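Local coordinates for uncharacterized protein (Pyrococcus horikoshii, PDB 2CYJ) that is of unknown function but belongs to the Mth938-like (DUF498/DUF598) family and folds as a small alpha/beta protein, at residues E51-E54 with K55-V58; E91-T94 with K95-L98. All coordinates share one frame; numbering follows the deposited sequence.

Contact 1: residues E51-E54 with K55-V58; sequences EELE and KYLV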
# COMPACT_ATOMS: atom_id res chain seq x y z
N GLU A 51 10.36 -8.14 -5.69
CA GLU A 51 11.33 -8.23 -4.61
C GLU A 51 10.86 -7.40 -3.42
O GLU A 51 11.08 -7.77 -2.26
CB GLU A 51 12.71 -7.73 -5.07
CG GLU A 51 13.40 -8.65 -6.07
CD GLU A 51 12.95 -8.44 -7.52
OE1 GLU A 51 12.06 -7.61 -7.78
OE2 GLU A 51 13.51 -9.12 -8.41
N GLU A 52 10.22 -6.27 -3.70
CA GLU A 52 9.72 -5.44 -2.62
C GLU A 52 8.44 -6.04 -2.03
O GLU A 52 8.32 -6.19 -0.82
CB GLU A 52 9.43 -4.00 -3.08
CG GLU A 52 8.94 -3.13 -1.91
CD GLU A 52 8.44 -1.74 -2.29
OE1 GLU A 52 7.75 -1.13 -1.45
OE2 GLU A 52 8.74 -1.26 -3.40
N LEU A 53 7.49 -6.39 -2.89
CA LEU A 53 6.22 -6.94 -2.40
C LEU A 53 6.38 -8.18 -1.52
O LEU A 53 5.66 -8.34 -0.54
CB LEU A 53 5.30 -7.26 -3.58
CG LEU A 53 3.91 -7.82 -3.26
CD1 LEU A 53 3.17 -6.89 -2.28
CD2 LEU A 53 3.13 -7.97 -4.55
N GLU A 54 7.33 -9.04 -1.85
CA GLU A 54 7.54 -10.25 -1.08
C GLU A 54 7.86 -9.95 0.38
O GLU A 54 7.53 -10.74 1.26
CB GLU A 54 8.66 -11.08 -1.72
CG GLU A 54 8.89 -12.47 -1.10
CD GLU A 54 9.83 -12.45 0.09
OE1 GLU A 54 10.56 -11.45 0.29
OE2 GLU A 54 9.86 -13.46 0.83
N LYS A 55 8.49 -8.80 0.64
CA LYS A 55 8.83 -8.43 2.02
C LYS A 55 7.60 -8.16 2.87
O LYS A 55 7.68 -8.17 4.09
CB LYS A 55 9.73 -7.18 2.07
CG LYS A 55 11.04 -7.28 1.31
CD LYS A 55 11.91 -8.40 1.85
CE LYS A 55 13.24 -8.43 1.14
NZ LYS A 55 14.14 -9.46 1.72
N TYR A 56 6.46 -7.93 2.22
CA TYR A 56 5.23 -7.61 2.96
C TYR A 56 4.34 -8.82 3.16
O TYR A 56 3.25 -8.69 3.72
CB TYR A 56 4.46 -6.51 2.25
CG TYR A 56 5.31 -5.30 1.93
CD1 TYR A 56 5.17 -4.62 0.73
CD2 TYR A 56 6.30 -4.87 2.82
CE1 TYR A 56 6.00 -3.54 0.40
CE2 TYR A 56 7.13 -3.79 2.51
CZ TYR A 56 6.98 -3.14 1.29
OH TYR A 56 7.79 -2.08 0.97
N LEU A 57 4.78 -9.98 2.69
CA LEU A 57 4.01 -11.21 2.86
C LEU A 57 4.38 -11.78 4.23
O LEU A 57 5.16 -12.73 4.37
CB LEU A 57 4.35 -12.20 1.75
CG LEU A 57 4.17 -11.60 0.35
CD1 LEU A 57 4.49 -12.67 -0.68
CD2 LEU A 57 2.74 -11.10 0.16
N VAL A 58 3.79 -11.17 5.26
CA VAL A 58 4.06 -11.50 6.65
C VAL A 58 2.83 -12.06 7.37
O VAL A 58 2.94 -12.96 8.19
CB VAL A 58 4.57 -10.24 7.39
CG1 VAL A 58 4.83 -10.54 8.85
CG2 VAL A 58 5.85 -9.73 6.72
O HOH W 1 13.05 -12.07 0.80

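Contact 2: residues E91-T94 with K95-L98; sequences EKPT and KEAL. With SO4 (sulfate ion), chain C.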
# COMPACT_ATOMS: atom_id res chain seq x y z
N GLU A 91 -6.06 -1.39 -7.02
CA GLU A 91 -5.08 -0.32 -7.21
C GLU A 91 -5.84 0.95 -7.55
O GLU A 91 -6.45 1.03 -8.62
CB GLU A 91 -4.11 -0.67 -8.34
CG GLU A 91 -3.23 -1.87 -8.07
CD GLU A 91 -2.15 -2.02 -9.12
OE1 GLU A 91 -2.19 -2.99 -9.90
OE2 GLU A 91 -1.25 -1.15 -9.17
N LYS A 92 -5.80 1.93 -6.65
CA LYS A 92 -6.49 3.20 -6.86
C LYS A 92 -5.67 4.36 -6.33
O LYS A 92 -4.85 4.18 -5.43
CB LYS A 92 -7.83 3.23 -6.11
CG LYS A 92 -8.83 2.17 -6.55
CD LYS A 92 -9.26 2.39 -7.97
CE LYS A 92 -10.05 1.20 -8.47
NZ LYS A 92 -10.58 1.44 -9.83
N PRO A 93 -5.88 5.58 -6.87
CA PRO A 93 -5.14 6.75 -6.39
C PRO A 93 -5.35 6.78 -4.87
O PRO A 93 -6.40 6.39 -4.35
CB PRO A 93 -5.80 7.90 -7.13
CG PRO A 93 -6.13 7.26 -8.47
CD PRO A 93 -6.72 5.93 -8.04
N THR A 94 -4.34 7.28 -4.17
CA THR A 94 -4.34 7.23 -2.73
C THR A 94 -5.50 7.72 -1.90
O THR A 94 -5.88 7.03 -0.96
CB THR A 94 -3.02 7.82 -2.23
OG1 THR A 94 -1.97 6.96 -2.69
CG2 THR A 94 -2.96 7.89 -0.71
N LYS A 95 -6.09 8.87 -2.22
CA LYS A 95 -7.18 9.29 -1.36
C LYS A 95 -8.38 8.36 -1.50
O LYS A 95 -9.00 7.99 -0.50
CB LYS A 95 -7.58 10.75 -1.61
CG LYS A 95 -8.53 11.26 -0.52
CD LYS A 95 -8.66 12.77 -0.49
CE LYS A 95 -7.39 13.45 -0.01
NZ LYS A 95 -7.71 14.86 0.38
N GLU A 96 -8.70 7.96 -2.73
CA GLU A 96 -9.80 7.03 -2.94
C GLU A 96 -9.44 5.69 -2.29
O GLU A 96 -10.27 5.06 -1.63
CB GLU A 96 -10.06 6.81 -4.43
CG GLU A 96 -11.08 5.69 -4.68
CD GLU A 96 -11.28 5.34 -6.14
OE1 GLU A 96 -10.48 5.76 -7.00
OE2 GLU A 96 -12.25 4.61 -6.43
N ALA A 97 -8.20 5.25 -2.47
CA ALA A 97 -7.78 3.98 -1.90
C ALA A 97 -7.94 3.94 -0.38
O ALA A 97 -8.39 2.94 0.17
CB ALA A 97 -6.33 3.66 -2.30
N LEU A 98 -7.56 5.02 0.30
CA LEU A 98 -7.69 5.04 1.76
C LEU A 98 -9.14 5.15 2.19
O LEU A 98 -9.51 4.64 3.25
CB LEU A 98 -6.85 6.18 2.36
CG LEU A 98 -5.34 5.87 2.36
CD1 LEU A 98 -4.56 7.12 2.70
CD2 LEU A 98 -5.04 4.77 3.36
S SO4 C . -13.49 2.68 -9.04
O1 SO4 C . -12.93 1.63 -8.17
O2 SO4 C . -14.90 2.89 -8.68
O3 SO4 C . -12.71 3.91 -8.87
O4 SO4 C . -13.39 2.26 -10.45

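Contact 1: residues E51-E54 with K55-V58
The short helix 50-54 is followed by a type I beta turn, Glu54 to Leu57, and here the side chains of Glu52 and Tyr56 meet one turn apart. Tyr56 OH donates to Glu52 OE1 at 2.6 Å, a short bond that takes the anti lone pair of the carboxylate, the one facing away from OE2. Glu52 reaches the hydroxyl as an extended arm, CG anti to the backbone N (chi1 -179°) and straight beyond it. OE1 arrives at the edge of the phenol ring, in the ring plane, while the carboxylate itself stands nearly upright to the ring, 83° between the planes. One face of the same ring lies against the backbone: Glu52 O sits over it, 3.8 Å from Tyr56 CD1 and offset toward the rim. Leu53 adds an apolar touch, CD1 to Tyr56 CD1, and both side chains reach strand 110-115 at Ile113, so this side of the stretch packs on the mixed sheet. Glu52 is buried but well supplied with partners: OE1 also forms a salt bridge with Arg33 and OE2 bonds Ser38, which should favour the charged carboxylate. Tyr56 OH has a second partner in Met34 N. Three successive bonds run from the N-H of residue i+3 to the carbonyl of residue i: Lys55 N to Glu52 O, Tyr56 N to Leu53 O (2.9 Å) and Leu57 N to Glu54 O (3.2 Å), the last closing the turn. On the exposed side, Glu54 bends at chi2 (-86°) and brings OE1 within 4.3 Å of Lys55 NZ, too far for a salt bridge. A water spans the gap, donating to Glu54 OE1 at 2.6 Å and accepting from Lys55 NZ at 3.0 Å.

Contact 2: residues E91-T94 with K95-L98
Pro93 O accepts the N-H of Ala97 at 2.8 Å, the shortest backbone bond between 91-94 and 95-98, and the donor lies nearly along the C=O axis. Pro93 is the N-cap of helix 94-104, so this bond closes the first helical turn; Leu98 N to Thr94 O (2.9 Å) follows it. Ala97 CB points toward the preceding segment, 3.4 Å from Pro93 O and close to Lys92 O as well, and so packs the end of strand 88-92 against the first helical turn. Thr94 and Leu98 lie side by side and point the same way, with Thr94 CG2 3.8 Å from Leu98 CD1, and both side chains rest on Ile114 of strand 110-115. With chi1 at -64° the Thr94 methyl is the branch turned to Leu98, and OG1 goes to its hydrogen-bond partners His115 O and Gly69 N. On the outer side Glu96 stretches out beside Pro93, its OE1 3.9 Å from Pro93 CD, and its carboxylate crosses the aliphatic part of Lys92, OE1 being 3.7 Å from Lys92 CD. Lys92, bent at chi2 (-64°), carries NZ past the carboxylate instead of pairing with it: NZ stays 4.9 Å from Glu96 OE2. A sulfate, probably from the crystallisation liquor, sits by both ends. Lys92 NZ makes weak hydrogen bonds to two of its oxygens, O1 and O4, and Glu96 OE2 approaches sulfate O3 to 2.6 Å. So short a gap between two oxygens probably means that an acid group holds a proton between them, so this arrangement may depend on the crystal medium.

Overall arrangement
From the N terminus, the chain forms the strands from 3-7 to 30-32, helix 36-42 and strand 47-48 before contact 1, which leads from helix 50-54 into the loop before strand 63-68. Strand 75-76 and helix 78-83 follow, and contact 2 then carries edge strand 88-92 into helix 94-104, before strand 110-115, the last along the chain, takes the middle place in the mixed sheet. Each contact is formed within one continuous stretch and closes no long loop; they come in series, neither nesting nor crossing. The centres of contacts 1 and 2 are 20 Å apart, on opposite sides of the chain's centre. Both reach strand 110-115: contact 1 packs on Ile113, contact 2 on Ile114.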